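LPXTG cell wall surface protein (Streptococcus gordonii, PDB 7AVK) is a cell-wall-anchored streptococcal surface protein, probably an adhesin, whose tandem SHIRT domains are thought to set how far it projects from the cell. Local coordinates at residues K23-V28 against Q43-E48; T2-H7 against P27-D32. All blocks are in the same frame, centred on the assembly; numbering follows the deposited sequence.

Contact 1. Residues K23-V28 against Q43-E48; sequences KALLPV and QPSQTE
L25 reaches across to the loop Q43-E48 with both of its methyl groups, and each lands on a different residue. CD2 comes up against the hydroxyl of S45, 3.5 Å from its OG, while CD1 turns to Q46, lying 3.7 Å from the carbonyl O of Q46 and a little farther from its CB. With CG set opposite its own carbonyl carbon (chi1 -62°), the L25 side chain is carried over to the facing loop, where it runs at a slant to that of Q46. The Q46 chain bends at chi2 and carries its amide off from the leucine, so only the base of that side chain meets it. Closer to the backbone, L25 CB and P44 CB are 4.4 Å apart in the modelled conformer, a loose apolar touch. P44 is the buried member of the group; it also packs on F9, F58 and W79, and L25 leans on W79 too. P27 stays at the margin, its CG 4.3 Å from the carbonyl O of Q43, whose side-chain OE1 is hydrogen-bonded to the nitrogen of the bound isothiocyanate.

No direct hydrogen bond joins the two segments. Water 1 does that work: it donates to L25 O at 2.7 Å and accepts from S45 N at 2.9 Å. The carbonyl it uses belongs to a type I turn, K23 to L26, closed by L26 N on K23 O at 3.0 Å. This is water-mediated packing of two connecting loops over one side of the SHIRT domain's main sheet, beside the isothiocyanate site.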
ATOM      1  N   LYS A  23       8.215  -4.550   3.640  1.00  9.82           N
ATOM      2  CA  LYS A  23       8.362  -4.014   2.292  1.00  9.48           C
ATOM      3  C   LYS A  23       8.064  -5.076   1.231  1.00  9.43           C
ATOM      4  O   LYS A  23       7.497  -4.765   0.179  1.00 10.03           O
ATOM      5  CB  LYS A  23       9.753  -3.414   2.069  1.00 10.21           C
ATOM      6  CG  LYS A  23      10.105  -2.258   2.967  1.00 12.60           C
ATOM      7  CD  LYS A  23      11.726  -2.012   2.839  1.00 18.61           C
ATOM      8  CE  LYS A  23      12.100  -0.793   3.589  1.00 31.11           C
ATOM      9  NZ  LYS A  23      13.574  -0.698   3.573  1.00 38.67           N
ATOM     10  N   ALA A  24       8.454  -6.330   1.495  1.00  9.76           N
ATOM     11  CA  ALA A  24       8.270  -7.398   0.533  1.00 10.19           C
ATOM     12  C   ALA A  24       6.796  -7.718   0.260  1.00 10.15           C
ATOM     13  O   ALA A  24       6.499  -8.435  -0.708  1.00 11.26           O
ATOM     14  CB  ALA A  24       8.974  -8.647   1.036  1.00 11.64           C
ATOM     15  N   LEU A  25       5.888  -7.224   1.098  1.00  9.70           N
ATOM     16  CA  LEU A  25       4.465  -7.404   0.886  1.00 10.24           C
ATOM     17  C   LEU A  25       3.856  -6.345  -0.031  1.00 10.11           C
ATOM     18  O   LEU A  25       2.651  -6.356  -0.280  1.00 10.87           O
ATOM     19  CB  LEU A  25       3.737  -7.453   2.235  1.00 10.69           C
ATOM     20  CG  LEU A  25       4.154  -8.594   3.128  1.00 12.36           C
ATOM     21  CD1 LEU A  25       3.619  -8.381   4.560  1.00 13.59           C
ATOM     22  CD2 LEU A  25       3.719  -9.928   2.546  1.00 16.16           C
ATOM     23  N   LEU A  26       4.671  -5.418  -0.541  1.00  9.26           N
ATOM     24  CA  LEU A  26       4.141  -4.368  -1.413  1.00  8.92           C
ATOM     25  C   LEU A  26       3.546  -4.992  -2.672  1.00  9.32           C
ATOM     26  O   LEU A  26       4.273  -5.724  -3.386  1.00  9.64           O
ATOM     27  CB  LEU A  26       5.252  -3.394  -1.789  1.00  9.03           C
ATOM     28  CG  LEU A  26       4.754  -2.119  -2.474  1.00  9.18           C
ATOM     29  CD1 LEU A  26       4.004  -1.247  -1.506  1.00  9.48           C
ATOM     30  CD2 LEU A  26       5.930  -1.370  -3.085  1.00 10.03           C
ATOM     31  N   PRO A  27       2.298  -4.726  -3.005  1.00  9.17           N
ATOM     32  CA  PRO A  27       1.716  -5.337  -4.214  1.00  9.47           C
ATOM     33  C   PRO A  27       2.328  -4.767  -5.492  1.00  9.17           C
ATOM     34  O   PRO A  27       2.803  -3.624  -5.539  1.00  9.12           O
ATOM     35  CB  PRO A  27       0.234  -4.964  -4.144  1.00  9.98           C
ATOM     36  CG  PRO A  27      -0.011  -4.779  -2.668  1.00 11.14           C
ATOM     37  CD  PRO A  27       1.251  -4.082  -2.175  1.00  9.50           C
ATOM     38  N   VAL A  28       2.214  -5.557  -6.559  1.00 10.12           N
ATOM     39  CA  VAL A  28       2.595  -5.115  -7.881  1.00  9.71           C
ATOM     40  C   VAL A  28       1.651  -4.017  -8.375  1.00  9.76           C
ATOM     41  O   VAL A  28       0.524  -3.862  -7.909  1.00 10.39           O
ATOM     42  CB  VAL A  28       2.703  -6.271  -8.881  1.00 10.74           C
ATOM     43  CG1 VAL A  28       3.674  -7.321  -8.405  1.00 11.11           C
ATOM     44  CG2 VAL A  28       1.340  -6.881  -9.205  1.00 11.66           C
ATOM     45  N   GLN A  43      -4.822  -5.686  -1.586  1.00 10.47           N
ATOM     46  CA  GLN A  43      -4.518  -5.984  -0.204  1.00 11.08           C
ATOM     47  C   GLN A  43      -3.129  -6.591  -0.088  1.00 11.10           C
ATOM     48  O   GLN A  43      -2.777  -7.489  -0.880  1.00 11.44           O
ATOM     49  CB  GLN A  43      -5.522  -6.950   0.398  1.00 11.82           C
ATOM     50  CG  GLN A  43      -6.905  -6.362   0.613  1.00 12.84           C
ATOM     51  CD  GLN A  43      -6.851  -5.353   1.702  1.00 15.24           C
ATOM     52  OE1 GLN A  43      -7.231  -4.151   1.514  1.00 21.33           O
ATOM     53  NE2 GLN A  43      -6.431  -5.786   2.887  1.00 16.67           N
ATOM     54  N   PRO A  44      -2.334  -6.221   0.909  1.00 11.05           N
ATOM     55  CA  PRO A  44      -1.121  -7.007   1.209  0.59 10.40           C
ATOM     56  C   PRO A  44      -1.532  -8.447   1.490  1.00 11.91           C
ATOM     57  O   PRO A  44      -2.544  -8.683   2.149  1.00 12.86           O
ATOM     58  CB  PRO A  44      -0.524  -6.318   2.451  0.59 10.28           C
ATOM     59  CG  PRO A  44      -1.202  -4.877   2.401  0.59 10.67           C
ATOM     60  CD  PRO A  44      -2.556  -5.140   1.874  0.59 10.07           C
ATOM     61  N   SER A  45      -0.717  -9.412   1.063  1.00 13.06           N
ATOM     62  CA  SER A  45      -1.073 -10.850   1.161  1.00 15.16           C
ATOM     63  C   SER A  45      -1.114 -11.275   2.626  1.00 14.20           C
ATOM     64  O   SER A  45      -1.793 -12.243   2.943  1.00 17.08           O
ATOM     65  CB  SER A  45      -0.153 -11.690   0.357  1.00 21.25           C
ATOM     66  OG  SER A  45       1.166 -11.583   0.834  1.00 30.76           O
ATOM     67  N   GLN A  46      -0.339 -10.611   3.470  1.00 14.55           N
ATOM     68  CA  GLN A  46      -0.376 -10.765   4.933  1.00 16.16           C
ATOM     69  C   GLN A  46      -0.617  -9.369   5.512  1.00 14.98           C
ATOM     70  O   GLN A  46      -0.068  -8.406   4.980  1.00 14.76           O
ATOM     71  CB  GLN A  46       0.926 -11.353   5.474  1.00 20.88           C
ATOM     72  CG  GLN A  46       1.295 -12.678   4.841  1.00 32.86           C
ATOM     73  CD  GLN A  46       0.299 -13.771   5.148  1.00 45.89           C
ATOM     74  OE1 GLN A  46      -0.422 -13.728   6.135  1.00 55.34           O
ATOM     75  NE2 GLN A  46       0.220 -14.744   4.258  1.00 56.83           N
ATOM     76  N   THR A  47      -1.403  -9.246   6.564  1.00 16.35           N
ATOM     77  CA  THR A  47      -1.679  -7.935   7.186  1.00 16.57           C
ATOM     78  C   THR A  47      -1.066  -7.844   8.573  1.00 16.08           C
ATOM     79  O   THR A  47      -1.287  -6.842   9.233  1.00 16.69           O
ATOM     80  CB  THR A  47      -3.177  -7.638   7.161  1.00 19.29           C
ATOM     81  OG1 THR A  47      -3.807  -8.745   7.799  1.00 21.77           O
ATOM     82  CG2 THR A  47      -3.687  -7.440   5.754  1.00 22.21           C
ATOM     83  N   GLU A  48      -0.285  -8.834   8.990  1.00 17.25           N
ATOM     84  CA  GLU A  48       0.405  -8.820  10.288  1.00 20.91           C
ATOM     85  C   GLU A  48       1.781  -9.449  10.067  1.00 20.35           C
ATOM     86  O   GLU A  48       1.823 -10.517   9.429  1.00 24.70           O
ATOM     87  CB  GLU A  48      -0.419  -9.551  11.345  1.00 29.46           C
ATOM     88  CG  GLU A  48      -0.022  -9.261  12.773  1.00 49.51           C
ATOM     89  CD  GLU A  48      -0.918  -9.939  13.797  1.00 56.43           C
ATOM     90  OE1 GLU A  48      -1.452 -11.020  13.487  1.00 66.96           O
ATOM     91  OE2 GLU A  48      -1.095  -9.385  14.892  1.00 59.78           O
TER
HETATM   92  O   HOH W   1       1.238  -8.621  -0.889  1.00 15.51           O

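Contact 2. Residues T2-H7 against P27-D32; sequences THKAVH and PVDQTD
P27 lies with its CB over the middle of the H7 imidazole, 3.9 Å from the ring centroid and only 10° off the normal, a well-centred CH-pi contact. The two side chains cross nearly at right angles. H7 CG stands opposite the carbonyl carbon (chi1 -55°), which swings the ring across to the proline. The carbonyl O of P27 takes a bond from water 3, which sits at the ring edge, in its plane and 3.0 Å from H7 ND1. V28 adds its carbonyl O, 3.4 Å from H7 CE1, and points its side chain away.

D29 lies alongside V6 and K4. Its OD1 rests 3.4 Å from V6 CG1 and receives water 3, while OD2 accepts from water 2, itself bonded to K4 NZ. Lysine and carboxylate are thus joined through water, a separation that probably weakens their attraction without abolishing it.

Q30 brings the strands into register as the hydrogen-bonded partner of A5: A5 N gives to Q30 O, and Q30 N to A5 O, both at 2.9 Å. The same two carbonyls are approached by CA-H groups of K4 and D29. In the conformer modelled here, the Q30 amide end extends to the edge of the H7 ring, the planes 49° apart, and its NE2 bonds T40 O and T42 OG1, which ties that copy to the loop beyond. H7 NE2 bonds T42 N in the same loop. At D32 the backbone comes close to T2 CG2, a contact that is doubtful because D32 is modelled in two conformers. Here the outermost strand 30-33 pairs antiparallel with strand 3-11, at one edge of the mixed sheet of the SHIRT domain.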
ATOM      1  N   THR A   2      -3.002   5.068 -21.578  1.00 31.46           N
ATOM      2  CA  THR A   2      -3.009   4.016 -20.572  1.00 27.78           C
ATOM      3  C   THR A   2      -2.421   4.552 -19.278  1.00 22.02           C
ATOM      4  O   THR A   2      -1.484   5.353 -19.281  1.00 26.49           O
ATOM      5  CB  THR A   2      -2.212   2.810 -21.072  1.00 38.04           C
ATOM      6  OG1 THR A   2      -2.685   2.459 -22.377  1.00 48.16           O
ATOM      7  CG2 THR A   2      -2.389   1.637 -20.157  1.00 52.49           C
ATOM      8  N   HIS A   3      -3.003   4.133 -18.159  1.00 19.94           N
ATOM      9  CA  HIS A   3      -2.502   4.509 -16.838  1.00 17.15           C
ATOM     10  C   HIS A   3      -2.286   3.273 -15.979  1.00 15.44           C
ATOM     11  O   HIS A   3      -2.636   2.160 -16.349  1.00 18.07           O
ATOM     12  CB  HIS A   3      -3.467   5.478 -16.167  1.00 18.09           C
ATOM     13  CG  HIS A   3      -3.537   6.792 -16.858  1.00 18.46           C
ATOM     14  ND1 HIS A   3      -2.501   7.703 -16.815  1.00 20.41           N
ATOM     15  CD2 HIS A   3      -4.527   7.354 -17.595  1.00 20.30           C
ATOM     16  CE1 HIS A   3      -2.860   8.773 -17.510  1.00 25.12           C
ATOM     17  NE2 HIS A   3      -4.079   8.584 -17.992  1.00 23.16           N
ATOM     18  N   LYS A   4      -1.672   3.489 -14.816  1.00 13.56           N
ATOM     19  CA  LYS A   4      -1.404   2.440 -13.864  1.00 11.91           C
ATOM     20  C   LYS A   4      -1.717   2.949 -12.464  1.00 10.52           C
ATOM     21  O   LYS A   4      -1.792   4.155 -12.229  1.00 11.27           O
ATOM     22  CB  LYS A   4       0.023   1.960 -13.952  1.00 13.63           C
ATOM     23  CG  LYS A   4       1.050   2.999 -13.619  1.00 15.18           C
ATOM     24  CD  LYS A   4       2.459   2.489 -13.837  1.00 19.98           C
ATOM     25  CE  LYS A   4       3.511   3.621 -13.754  1.00 27.32           C
ATOM     26  NZ  LYS A   4       4.789   3.285 -14.444  1.00 48.25           N
ATOM     27  N   ALA A   5      -1.842   2.011 -11.540  1.00 10.12           N
ATOM     28  CA  ALA A   5      -1.950   2.314 -10.125  1.00  9.74           C
ATOM     29  C   ALA A   5      -0.800   1.600  -9.425  1.00  9.32           C
ATOM     30  O   ALA A   5      -0.541   0.404  -9.655  1.00 11.37           O
ATOM     31  CB  ALA A   5      -3.260   1.839  -9.541  1.00 10.81           C
ATOM     32  N   VAL A   6      -0.104   2.334  -8.590  1.00  9.12           N
ATOM     33  CA  VAL A   6       1.011   1.833  -7.821  1.00  9.27           C
ATOM     34  C   VAL A   6       0.696   1.922  -6.337  1.00  8.75           C
ATOM     35  O   VAL A   6      -0.184   2.675  -5.910  1.00  9.66           O
ATOM     36  CB  VAL A   6       2.337   2.564  -8.144  1.00  9.45           C
ATOM     37  CG1 VAL A   6       2.511   2.680  -9.676  1.00 10.57           C
ATOM     38  CG2 VAL A   6       2.447   3.901  -7.447  1.00 10.10           C
ATOM     39  N   HIS A   7       1.474   1.169  -5.550  1.00  8.90           N
ATOM     40  CA  HIS A   7       1.336   1.093  -4.115  1.00  8.95           C
ATOM     41  C   HIS A   7       2.618   1.570  -3.463  1.00  8.90           C
ATOM     42  O   HIS A   7       3.715   1.299  -3.961  1.00  9.57           O
ATOM     43  CB  HIS A   7       1.032  -0.344  -3.665  1.00  8.87           C
ATOM     44  CG  HIS A   7      -0.181  -0.950  -4.347  1.00  9.13           C
ATOM     45  ND1 HIS A   7      -0.164  -1.448  -5.627  1.00  9.39           N
ATOM     46  CD2 HIS A   7      -1.450  -1.134  -3.906  1.00  9.45           C
ATOM     47  CE1 HIS A   7      -1.374  -1.919  -5.920  1.00  9.68           C
ATOM     48  NE2 HIS A   7      -2.210  -1.716  -4.902  1.00 10.01           N
ATOM     49  N   PRO A  27       2.298  -4.726  -3.005  1.00  9.17           N
ATOM     50  CA  PRO A  27       1.716  -5.337  -4.214  1.00  9.47           C
ATOM     51  C   PRO A  27       2.328  -4.767  -5.492  1.00  9.17           C
ATOM     52  O   PRO A  27       2.803  -3.624  -5.539  1.00  9.12           O
ATOM     53  CB  PRO A  27       0.234  -4.964  -4.144  1.00  9.98           C
ATOM     54  CG  PRO A  27      -0.011  -4.779  -2.668  1.00 11.14           C
ATOM     55  CD  PRO A  27       1.251  -4.082  -2.175  1.00  9.50           C
ATOM     56  N   VAL A  28       2.214  -5.557  -6.559  1.00 10.12           N
ATOM     57  CA  VAL A  28       2.595  -5.115  -7.881  1.00  9.71           C
ATOM     58  C   VAL A  28       1.651  -4.017  -8.375  1.00  9.76           C
ATOM     59  O   VAL A  28       0.524  -3.862  -7.909  1.00 10.39           O
ATOM     60  CB  VAL A  28       2.703  -6.271  -8.881  1.00 10.74           C
ATOM     61  CG1 VAL A  28       3.674  -7.321  -8.405  1.00 11.11           C
ATOM     62  CG2 VAL A  28       1.340  -6.881  -9.205  1.00 11.66           C
ATOM     63  N   ASP A  29       2.126  -3.272  -9.377  1.00  9.76           N
ATOM     64  CA  ASP A  29       1.307  -2.266 -10.011  1.00  9.77           C
ATOM     65  C   ASP A  29       0.128  -2.918 -10.713  1.00 10.39           C
ATOM     66  O   ASP A  29       0.228  -4.012 -11.270  1.00 12.72           O
ATOM     67  CB  ASP A  29       2.111  -1.501 -11.073  1.00 10.18           C
ATOM     68  CG  ASP A  29       3.350  -0.759 -10.526  1.00 10.39           C
ATOM     69  OD1 ASP A  29       3.480  -0.563  -9.315  1.00 10.06           O
ATOM     70  OD2 ASP A  29       4.178  -0.376 -11.395  1.00 12.52           O
ATOM     71  N   GLN A  30      -0.980  -2.198 -10.736  1.00  9.84           N
ATOM     72  CA  GLN A  30      -2.137  -2.533 -11.558  0.92 10.75           C
ATOM     73  C   GLN A  30      -2.015  -1.763 -12.863  1.00 11.00           C
ATOM     74  O   GLN A  30      -1.925  -0.563 -12.852  1.00 13.39           O
ATOM     75  CB  GLN A  30      -3.433  -2.177 -10.843  0.92 10.18           C
ATOM     76  CG  GLN A  30      -3.599  -2.871  -9.523  0.92 10.82           C
ATOM     77  CD  GLN A  30      -4.883  -2.461  -8.829  0.92 10.83           C
ATOM     78  OE1 GLN A  30      -5.829  -1.918  -9.479  0.92 12.42           O
ATOM     79  NE2 GLN A  30      -4.945  -2.656  -7.543  0.92 12.01           N
ATOM     80  N   THR A  31      -2.112  -2.440 -14.032  0.51 14.52           N
ATOM     81  CA  THR A  31      -1.751  -1.860 -15.339  0.51 13.24           C
ATOM     82  C   THR A  31      -2.962  -1.746 -16.287  0.51 14.29           C
ATOM     83  O   THR A  31      -4.074  -2.238 -16.039  0.51 14.37           O
ATOM     84  CB  THR A  31      -0.617  -2.683 -15.963  0.51 16.09           C
ATOM     85  OG1 THR A  31      -1.052  -4.020 -16.130  0.51 19.74           O
ATOM     86  CG2 THR A  31       0.602  -2.614 -15.023  0.51 19.32           C
ATOM     87  N   ASP A  32      -2.740  -1.033 -17.388  0.51 15.39           N
ATOM     88  CA  ASP A  32      -3.638  -1.002 -18.561  0.51 16.52           C
ATOM     89  C   ASP A  32      -4.876  -0.121 -18.339  0.51 13.47           C
ATOM     90  O   ASP A  32      -5.930  -0.353 -18.946  0.51 13.19           O
ATOM     91  CB  ASP A  32      -4.046  -2.419 -19.032  0.51 19.01           C
ATOM     92  CG  ASP A  32      -3.117  -2.995 -20.064  0.51 26.24           C
ATOM     93  OD1 ASP A  32      -2.222  -2.256 -20.510  0.51 27.88           O
ATOM     94  OD2 ASP A  32      -3.261  -4.204 -20.416  0.51 27.08           O
TER
HETATM   95  O   HOH W   2       5.790   1.700 -12.021  1.00 15.50           O
HETATM   96  O   HOH W   3       2.529  -1.207  -6.823  1.00  9.43           O

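From the N terminus the chain runs up strand 3-11, through helix 20-23 and the turn after it, then comes back as strand 30-33. Contact 2 closes this first loop and fixes the outermost strand beside 3-11. Contact 1 closes a second, overlapping one, from the turn after the helix through strands 30-33 and 38-39 to the loop before 48-50. The loops cross, since K23-V28 lies within the first and P27-D32 within the second. P27 and V28 belong to both contacts, and L26 CD1 packs 3.5 Å from H7 O between them. Together they tie the sheet edge to the connections over its face.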